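Local coordinates for protein Abbfa_003403 (Acinetobacter baumannii, PDB 4ZXH) that probably assembles and releases a small peptide product as a four-domain nonribosomal peptide synthetase with condensation, adenylation, carrier and thioesterase domains, at residues D1178-L1183 with Y1204-S1209; D1189-Y1194 with I1224-L1229; E1171-D1176 with A1249-F1254. One frame throughout, in Å; residues are numbered along the deposited sequence.

Interaction 1. Residues D1178-L1183 with Y1204-S1209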
loop_
_atom_site.group_PDB
_atom_site.type_symbol
_atom_site.label_atom_id
_atom_site.label_comp_id
_atom_site.label_asym_id
_atom_site.label_seq_id
_atom_site.Cartn_x
_atom_site.Cartn_y
_atom_site.Cartn_z
ATOM N N ASP A 1178 41.766 -2.544 35.424
ATOM C CA ASP A 1178 41.625 -3.904 34.929
ATOM C C ASP A 1178 40.544 -3.905 33.831
ATOM O O ASP A 1178 39.895 -2.890 33.583
ATOM C CB ASP A 1178 41.285 -4.876 36.070
ATOM C CG ASP A 1178 39.876 -4.671 36.648
ATOM O OD1 ASP A 1178 39.275 -3.600 36.432
ATOM O OD2 ASP A 1178 39.376 -5.591 37.344
ATOM N N ASP A 1179 40.353 -5.040 33.178
ATOM C CA ASP A 1179 39.531 -5.086 31.979
ATOM C C ASP A 1179 38.072 -4.779 32.283
ATOM O O ASP A 1179 37.415 -4.106 31.505
ATOM C CB ASP A 1179 39.672 -6.446 31.297
ATOM C CG ASP A 1179 41.111 -6.741 30.872
ATOM O OD1 ASP A 1179 41.902 -5.779 30.685
ATOM O OD2 ASP A 1179 41.448 -7.938 30.725
ATOM N N ALA A 1180 37.575 -5.239 33.427
ATOM C CA ALA A 1180 36.207 -4.922 33.833
ATOM C C ALA A 1180 36.011 -3.424 34.004
ATOM O O ALA A 1180 35.040 -2.855 33.496
ATOM C CB ALA A 1180 35.850 -5.641 35.115
ATOM N N MET A 1181 36.924 -2.779 34.720
ATOM C CA MET A 1181 36.842 -1.331 34.886
ATOM C C MET A 1181 36.862 -0.613 33.532
ATOM O O MET A 1181 36.206 0.413 33.366
ATOM C CB MET A 1181 37.980 -0.812 35.769
ATOM C CG MET A 1181 37.800 0.633 36.232
ATOM S SD MET A 1181 36.183 1.029 36.980
ATOM C CE MET A 1181 36.549 0.556 38.680
ATOM N N LEU A 1182 37.605 -1.151 32.564
ATOM C CA LEU A 1182 37.739 -0.467 31.283
ATOM C C LEU A 1182 36.396 -0.522 30.570
ATOM O O LEU A 1182 35.947 0.471 29.993
ATOM C CB LEU A 1182 38.862 -1.081 30.441
ATOM C CG LEU A 1182 40.279 -0.657 30.881
ATOM C CD1 LEU A 1182 41.401 -1.326 30.082
ATOM C CD2 LEU A 1182 40.400 0.857 30.790
ATOM N N LEU A 1183 35.736 -1.675 30.656
ATOM C CA LEU A 1183 34.381 -1.825 30.138
ATOM C C LEU A 1183 33.404 -0.924 30.863
ATOM O O LEU A 1183 32.524 -0.323 30.241
ATOM C CB LEU A 1183 33.906 -3.265 30.255
ATOM C CG LEU A 1183 33.975 -4.089 28.981
ATOM C CD1 LEU A 1183 33.265 -5.397 29.247
ATOM C CD2 LEU A 1183 33.319 -3.316 27.839
ATOM N N TYR A 1204 30.136 -5.748 39.035
ATOM C CA TYR A 1204 29.145 -6.625 38.424
ATOM C C TYR A 1204 29.775 -7.410 37.281
ATOM O O TYR A 1204 29.578 -8.614 37.158
ATOM C CB TYR A 1204 27.943 -5.825 37.920
ATOM C CG TYR A 1204 26.866 -6.680 37.284
ATOM C CD1 TYR A 1204 25.957 -7.372 38.064
ATOM C CD2 TYR A 1204 26.756 -6.788 35.909
ATOM C CE1 TYR A 1204 24.980 -8.155 37.498
ATOM C CE2 TYR A 1204 25.767 -7.575 35.329
ATOM C CZ TYR A 1204 24.883 -8.256 36.132
ATOM O OH TYR A 1204 23.898 -9.045 35.578
ATOM N N LEU A 1205 30.557 -6.713 36.462
ATOM C CA LEU A 1205 31.236 -7.323 35.323
ATOM C C LEU A 1205 32.224 -8.424 35.738
ATOM O O LEU A 1205 32.321 -9.457 35.066
ATOM C CB LEU A 1205 31.956 -6.241 34.506
ATOM C CG LEU A 1205 31.016 -5.220 33.854
ATOM C CD1 LEU A 1205 31.764 -4.088 33.168
ATOM C CD2 LEU A 1205 30.078 -5.906 32.869
ATOM N N ARG A 1206 32.947 -8.214 36.838
ATOM C CA ARG A 1206 33.956 -9.182 37.290
ATOM C C ARG A 1206 33.373 -10.559 37.602
ATOM O O ARG A 1206 34.095 -11.554 37.584
ATOM C CB ARG A 1206 34.694 -8.655 38.522
ATOM C CG ARG A 1206 35.569 -7.463 38.219
ATOM C CD ARG A 1206 36.454 -7.041 39.381
ATOM N NE ARG A 1206 37.231 -5.859 39.014
ATOM C CZ ARG A 1206 36.992 -4.634 39.471
ATOM N NH1 ARG A 1206 36.010 -4.431 40.342
ATOM N NH2 ARG A 1206 37.739 -3.613 39.063
ATOM N N GLU A 1207 32.070 -10.611 37.871
ATOM C CA GLU A 1207 31.383 -11.871 38.164
ATOM C C GLU A 1207 31.131 -12.689 36.892
ATOM O O GLU A 1207 30.746 -13.852 36.966
ATOM C CB GLU A 1207 30.037 -11.619 38.876
ATOM C CG GLU A 1207 30.058 -10.660 40.070
ATOM C CD GLU A 1207 30.975 -11.101 41.203
ATOM O OE1 GLU A 1207 31.085 -12.325 41.468
ATOM O OE2 GLU A 1207 31.576 -10.205 41.845
ATOM N N LEU A 1208 31.332 -12.072 35.730
ATOM C CA LEU A 1208 31.068 -12.726 34.449
ATOM C C LEU A 1208 32.350 -13.134 33.712
ATOM O O LEU A 1208 33.453 -12.667 34.040
ATOM C CB LEU A 1208 30.234 -11.806 33.548
ATOM C CG LEU A 1208 28.909 -11.278 34.105
ATOM C CD1 LEU A 1208 28.256 -10.241 33.166
ATOM C CD2 LEU A 1208 27.976 -12.439 34.376
ATOM N N SER A 1209 32.196 -14.010 32.718
ATOM C CA SER A 1209 33.273 -14.303 31.773
ATOM C C SER A 1209 33.537 -13.084 30.878
ATOM O O SER A 1209 32.701 -12.182 30.791
ATOM C CB SER A 1209 32.917 -15.504 30.904
ATOM O OG SER A 1209 32.243 -15.074 29.734
#

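Interaction 2. Residues D1189-Y1194 with I1224-L1229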
loop_
_atom_site.group_PDB
_atom_site.type_symbol
_atom_site.label_atom_id
_atom_site.label_comp_id
_atom_site.label_asym_id
_atom_site.label_seq_id
_atom_site.Cartn_x
_atom_site.Cartn_y
_atom_site.Cartn_z
ATOM N N ASP A 1189 31.160 6.226 29.035
ATOM C CA ASP A 1189 31.567 7.170 27.986
ATOM C C ASP A 1189 30.802 6.952 26.677
ATOM O O ASP A 1189 30.783 7.812 25.797
ATOM C CB ASP A 1189 33.080 7.080 27.728
ATOM C CG ASP A 1189 33.906 7.435 28.967
ATOM O OD1 ASP A 1189 33.320 8.044 29.889
ATOM O OD2 ASP A 1189 35.135 7.125 29.020
ATOM N N LEU A 1190 30.171 5.797 26.556
ATOM C CA LEU A 1190 29.306 5.511 25.424
ATOM C C LEU A 1190 27.999 6.306 25.487
ATOM O O LEU A 1190 27.497 6.774 24.476
ATOM C CB LEU A 1190 28.998 4.022 25.410
ATOM C CG LEU A 1190 28.625 3.295 24.139
ATOM C CD1 LEU A 1190 29.615 3.626 23.046
ATOM C CD2 LEU A 1190 28.645 1.811 24.463
ATOM N N ALA A 1191 27.441 6.443 26.688
ATOM C CA ALA A 1191 26.135 7.065 26.860
ATOM C C ALA A 1191 26.200 8.567 27.104
ATOM O O ALA A 1191 25.254 9.296 26.770
ATOM C CB ALA A 1191 25.398 6.402 27.994
ATOM N N ALA A 1192 27.297 9.027 27.703
ATOM C CA ALA A 1192 27.417 10.429 28.084
ATOM C C ALA A 1192 27.269 11.399 26.897
ATOM O O ALA A 1192 26.709 12.484 27.055
ATOM C CB ALA A 1192 28.721 10.662 28.795
ATOM N N PRO A 1193 27.743 11.017 25.700
ATOM C CA PRO A 1193 27.555 12.016 24.654
ATOM C C PRO A 1193 26.114 12.282 24.323
ATOM O O PRO A 1193 25.893 13.324 23.709
ATOM C CB PRO A 1193 28.270 11.406 23.453
ATOM C CG PRO A 1193 29.321 10.568 24.061
ATOM C CD PRO A 1193 28.648 9.948 25.251
ATOM N N TYR A 1194 25.184 11.408 24.741
ATOM C CA TYR A 1194 23.734 11.584 24.527
ATOM C C TYR A 1194 23.026 12.060 25.806
ATOM O O TYR A 1194 21.803 11.973 25.930
ATOM C CB TYR A 1194 23.089 10.263 24.034
ATOM C CG TYR A 1194 23.720 9.697 22.784
ATOM C CD1 TYR A 1194 23.178 9.933 21.528
ATOM C CD2 TYR A 1194 24.891 8.961 22.853
ATOM C CE1 TYR A 1194 23.792 9.438 20.369
ATOM C CE2 TYR A 1194 25.511 8.469 21.707
ATOM C CZ TYR A 1194 24.963 8.706 20.473
ATOM O OH TYR A 1194 25.592 8.202 19.353
ATOM N N ILE A 1224 19.232 1.446 25.901
ATOM C CA ILE A 1224 18.994 2.871 26.075
ATOM C C ILE A 1224 19.220 3.635 24.785
ATOM O O ILE A 1224 19.278 4.856 24.811
ATOM C CB ILE A 1224 19.886 3.513 27.165
ATOM C CG1 ILE A 1224 21.369 3.263 26.874
ATOM C CG2 ILE A 1224 19.475 3.055 28.537
ATOM C CD1 ILE A 1224 22.287 3.983 27.810
ATOM N N ASN A 1225 19.359 2.911 23.677
ATOM C CA ASN A 1225 19.375 3.498 22.331
ATOM C C ASN A 1225 20.611 4.336 21.999
ATOM O O ASN A 1225 20.502 5.304 21.258
ATOM C CB ASN A 1225 18.124 4.355 22.142
ATOM C CG ASN A 1225 17.442 4.136 20.809
ATOM O OD1 ASN A 1225 17.800 3.241 20.029
ATOM N ND2 ASN A 1225 16.418 4.943 20.552
ATOM N N VAL A 1226 21.776 3.981 22.543
ATOM C CA VAL A 1226 23.031 4.612 22.125
ATOM C C VAL A 1226 23.875 3.719 21.164
ATOM O O VAL A 1226 24.982 4.112 20.740
ATOM C CB VAL A 1226 23.899 5.004 23.331
ATOM C CG1 VAL A 1226 23.103 5.896 24.255
ATOM C CG2 VAL A 1226 24.388 3.776 24.057
ATOM N N LEU A 1227 23.342 2.537 20.845
ATOM C CA LEU A 1227 23.796 1.714 19.723
ATOM C C LEU A 1227 22.580 1.156 18.974
ATOM O O LEU A 1227 21.531 0.957 19.572
ATOM C CB LEU A 1227 24.689 0.560 20.192
ATOM C CG LEU A 1227 26.088 0.954 20.623
ATOM C CD1 LEU A 1227 26.876 -0.271 21.081
ATOM C CD2 LEU A 1227 26.783 1.670 19.466
ATOM N N PRO A 1228 22.718 0.901 17.665
ATOM C CA PRO A 1228 21.603 0.345 16.887
ATOM C C PRO A 1228 21.250 -1.078 17.307
ATOM O O PRO A 1228 22.127 -1.836 17.727
ATOM C CB PRO A 1228 22.135 0.363 15.443
ATOM C CG PRO A 1228 23.194 1.404 15.431
ATOM C CD PRO A 1228 23.828 1.341 16.799
ATOM N N LEU A 1229 19.980 -1.449 17.179
ATOM C CA LEU A 1229 19.566 -2.784 17.576
ATOM C C LEU A 1229 20.241 -3.854 16.733
ATOM O O LEU A 1229 20.523 -4.932 17.239
ATOM C CB LEU A 1229 18.049 -2.926 17.507
ATOM C CG LEU A 1229 17.356 -2.652 18.847
ATOM C CD1 LEU A 1229 17.788 -1.302 19.460
ATOM C CD2 LEU A 1229 15.848 -2.711 18.685
HETATM O O HOH W 1 27.131 5.465 19.836
#

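Interaction 3. Residues E1171-D1176 with A1249-F1254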
loop_
_atom_site.group_PDB
_atom_site.type_symbol
_atom_site.label_atom_id
_atom_site.label_comp_id
_atom_site.label_asym_id
_atom_site.label_seq_id
_atom_site.Cartn_x
_atom_site.Cartn_y
_atom_site.Cartn_z
ATOM N N GLU A 1171 50.265 13.814 35.443
ATOM C CA GLU A 1171 49.184 14.009 36.426
ATOM C C GLU A 1171 47.786 13.642 35.895
ATOM O O GLU A 1171 46.902 13.243 36.652
ATOM C CB GLU A 1171 49.109 15.468 36.885
ATOM C CG GLU A 1171 50.296 16.065 37.596
ATOM C CD GLU A 1171 51.334 16.682 36.657
ATOM O OE1 GLU A 1171 51.585 16.137 35.552
ATOM O OE2 GLU A 1171 51.874 17.750 37.025
ATOM N N ASN A 1172 47.582 13.818 34.595
ATOM C CA ASN A 1172 46.248 13.736 34.009
ATOM C C ASN A 1172 45.891 12.385 33.433
ATOM O O ASN A 1172 44.775 12.194 32.919
ATOM C CB ASN A 1172 46.095 14.772 32.900
ATOM C CG ASN A 1172 46.113 16.173 33.416
ATOM O OD1 ASN A 1172 46.038 16.410 34.629
ATOM N ND2 ASN A 1172 46.188 17.127 32.496
ATOM N N VAL A 1173 46.841 11.463 33.485
ATOM C CA VAL A 1173 46.627 10.130 32.957
ATOM C C VAL A 1173 45.707 9.429 33.938
ATOM O O VAL A 1173 45.888 9.542 35.158
ATOM C CB VAL A 1173 47.974 9.355 32.765
ATOM C CG1 VAL A 1173 47.753 8.029 32.059
ATOM C CG2 VAL A 1173 48.946 10.200 31.983
ATOM N N PRO A 1174 44.690 8.740 33.412
ATOM C CA PRO A 1174 43.717 8.003 34.233
ATOM C C PRO A 1174 44.379 6.928 35.078
ATOM O O PRO A 1174 45.378 6.380 34.647
ATOM C CB PRO A 1174 42.775 7.375 33.192
ATOM C CG PRO A 1174 42.874 8.279 31.995
ATOM C CD PRO A 1174 44.318 8.772 31.987
ATOM N N GLU A 1175 43.840 6.653 36.263
ATOM C CA GLU A 1175 44.217 5.494 37.070
ATOM C C GLU A 1175 44.341 4.206 36.266
ATOM O O GLU A 1175 43.754 4.060 35.185
ATOM C CB GLU A 1175 43.184 5.255 38.163
ATOM C CG GLU A 1175 43.317 6.102 39.409
ATOM C CD GLU A 1175 41.986 6.209 40.147
ATOM O OE1 GLU A 1175 41.053 5.438 39.806
ATOM O OE2 GLU A 1175 41.875 7.060 41.061
ATOM N N ASP A 1176 45.086 3.255 36.813
ATOM C CA ASP A 1176 45.200 1.942 36.193
ATOM C C ASP A 1176 43.870 1.219 36.307
ATOM O O ASP A 1176 43.180 1.325 37.323
ATOM C CB ASP A 1176 46.326 1.122 36.828
ATOM C CG ASP A 1176 47.687 1.475 36.263
ATOM O OD1 ASP A 1176 47.745 1.985 35.117
ATOM O OD2 ASP A 1176 48.696 1.253 36.967
ATOM N N ALA A 1249 47.079 5.429 23.648
ATOM C CA ALA A 1249 47.728 6.551 22.994
ATOM C C ALA A 1249 47.888 7.688 23.989
ATOM O O ALA A 1249 48.977 8.262 24.126
ATOM C CB ALA A 1249 46.947 7.001 21.783
ATOM N N LEU A 1250 46.803 7.996 24.697
ATOM C CA LEU A 1250 46.840 9.003 25.754
ATOM C C LEU A 1250 47.917 8.671 26.782
ATOM O O LEU A 1250 48.721 9.528 27.162
ATOM C CB LEU A 1250 45.483 9.113 26.451
ATOM C CG LEU A 1250 45.411 10.196 27.529
ATOM C CD1 LEU A 1250 45.878 11.508 26.905
ATOM C CD2 LEU A 1250 43.993 10.350 28.054
ATOM N N GLN A 1251 47.914 7.406 27.198
ATOM C CA GLN A 1251 48.775 6.876 28.232
ATOM C C GLN A 1251 50.252 7.019 27.898
ATOM O O GLN A 1251 51.088 7.007 28.792
ATOM C CB GLN A 1251 48.430 5.410 28.453
ATOM C CG GLN A 1251 48.762 4.863 29.812
ATOM C CD GLN A 1251 47.942 3.620 30.120
ATOM O OE1 GLN A 1251 46.912 3.371 29.478
ATOM N NE2 GLN A 1251 48.401 2.822 31.095
ATOM N N THR A 1252 50.574 7.165 26.613
ATOM C CA THR A 1252 51.978 7.224 26.186
ATOM C C THR A 1252 52.377 8.514 25.435
ATOM O O THR A 1252 53.363 8.525 24.691
ATOM C CB THR A 1252 52.319 6.014 25.288
ATOM O OG1 THR A 1252 51.469 6.014 24.139
ATOM C CG2 THR A 1252 52.124 4.700 26.049
ATOM N N TYR A 1253 51.631 9.598 25.645
ATOM C CA TYR A 1253 51.888 10.870 24.970
ATOM C C TYR A 1253 52.300 11.983 25.942
ATOM O O TYR A 1253 51.464 12.486 26.693
ATOM C CB TYR A 1253 50.647 11.303 24.178
ATOM C CG TYR A 1253 50.873 12.565 23.383
ATOM C CD1 TYR A 1253 51.922 12.647 22.484
ATOM C CD2 TYR A 1253 50.035 13.670 23.518
ATOM C CE1 TYR A 1253 52.153 13.791 21.747
ATOM C CE2 TYR A 1253 50.262 14.833 22.774
ATOM C CZ TYR A 1253 51.335 14.878 21.889
ATOM O OH TYR A 1253 51.604 15.998 21.133
ATOM N N PHE A 1254 53.577 12.372 25.938
ATOM C CA PHE A 1254 54.040 13.433 26.843
ATOM C C PHE A 1254 54.992 14.409 26.161
ATOM O O PHE A 1254 56.209 14.335 26.339
ATOM C CB PHE A 1254 54.669 12.802 28.082
ATOM C CG PHE A 1254 53.771 11.812 28.733
ATOM C CD1 PHE A 1254 52.660 12.243 29.458
ATOM C CD2 PHE A 1254 53.967 10.451 28.549
ATOM C CE1 PHE A 1254 51.784 11.333 30.022
ATOM C CE2 PHE A 1254 53.097 9.531 29.107
ATOM C CZ PHE A 1254 51.999 9.970 29.845
#

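Interaction 1. Residues D1178-L1183 with Y1204-S1209
The guanidinium of R1206 presents its NE/NH2 edge to the carboxylate of D1178, and the two planes lie 35° apart, so the pair meets side-on with a twist. NE donates to OD2 of D1178 at 2.7 Å; the acceptor sits in the guanidinium plane and the syn lone pair of OD2 is used. NH2 of R1206 reaches OD1 of D1178 at 3.0 Å on its syn side, though 30° out of the carboxylate plane, and adds a weak bond to OD2. Together these bonds form a bidentate salt bridge. CB of A1180 and CB of M1181 lie oblique to the guanidinium.

D1178 is also the N-cap of helix 1179-1191: its OD1 accepts from M1181 N at 3.0 Å, on the face of the carboxylate opposite to that met by R1206 NH2. Its CG stands between the backbone N and the carbonyl carbon (chi1 69°), which turns the carboxylate back over the first turn. The M1181 bond and the two-nitrogen grip of R1206 probably hold the carboxylate's rotation, and R1206 alone ties the cap to helix 1202-1206.

Next to the charged pair, along helix 1179-1191, the contact is apolar. CG of R1206 packs on CB of A1180 at 3.6 Å, and CB of L1205 faces the same methyl at 4.0 Å. CD1 of L1205 extends to CB of L1183 at 3.7 Å. M1213 of helix 1210-1223 touches A1180, L1183 and L1205.

Interaction 2. Residues D1189-Y1194 with I1224-L1229
V1226 reaches L1190 of helix 1179-1191 with one methyl and Y1194, just beyond it, with the other. CG1 approaches CD2 of Y1194 at 3.8 Å, oblique to the ring, while CG2 faces CG of L1190 at 4.3 Å. The split follows from the valine torsion: CG1 is anti to the carbonyl carbon (chi1 -56°), leaving CG2 between N and C, so each branch meets a different side chain. Alongside, CD1 of I1224 meets CB of A1191 at 3.9 Å, and CD2 of L1190 comes to 4.3 Å from CD1 of L1227.

One water bridges the polar groups, donating to V1226 O at 2.7 Å and to Y1194 OH at 3.2 Å. The same hydroxyl is hydrogen-bonded to P974 O, and the Y1194 ring meets that of F1078.

Further out, the backbone sets these positions. The bond from Y1194 N to A1191 O closes the turn that brings the tyrosine to the valine. On the other side N1225, with positive phi (69°), is the C-prime residue of a Schellman motif terminating helix 1210-1223, with V1226 N bonded to A1221 O. A1221 also touches L1190, V1226 and L1227.

No direct hydrogen bond crosses between the segments; cohesion therefore rests on dispersion and burial of aliphatic carbon, with the water supplying the polar link between them.

Interaction 3. Residues E1171-D1176 with A1249-F1254
V1173 meets the C-terminal end of helix 1233-1251 in the thioesterase domain, whose mainly parallel sheet belongs to the alpha/beta-hydrolase fold; the contact joins the loop after strand 1157-1163 to that helix and the residues following it. From CB, which points toward the helix end, the two methyls of V1173 diverge. CG1, trans to the backbone N (chi1 -173°), lies 4.0 Å from CG of Q1251 and nearly as close to its CA, so it rests on the root of the glutamine. CG2 goes to the ring of F1254 and lies in the ring plane, at its edge, 3.6 Å from CE1; CZ is almost equally near. The valine thus abuts the ring margin.

Beside it, CD of P1174 lies 4.3 Å from CD2 of L1250, a looser apolar touch, and L1250 also packs against F1138 of helix 1138-1152. F1254 is further touched by P1170 earlier in the loop. No hydrogen bond links the segments, and most of the touching residues are exposed, which makes this surface packing.

At the tip of Q1251, NE2 stops 4.2 Å from OD1 of D1176, too far for a hydrogen bond, with amide and carboxylate planes 39° apart.

In the fold
All three contacts belong to the thioesterase domain and lie to one side of the chain's centre. Interactions 1 and 2 share helix 1179-1191, one at its start and the other at its end, with centres 19 Å apart. Their segments alternate along the sequence, so the chain through helices 1202-1206 and 1210-1223 is tied to that helix twice, the second time by the loop that follows 1210-1223. Interaction 3, about 21 Å between centres from interaction 1 and 25 Å from interaction 2, encloses both in sequence. It brings together the entry to this helical insertion after strand 1157-1163 and the end of helix 1233-1251, which leads back to strand 1262-1267, consistent with a lid region mounted on the hydrolase core.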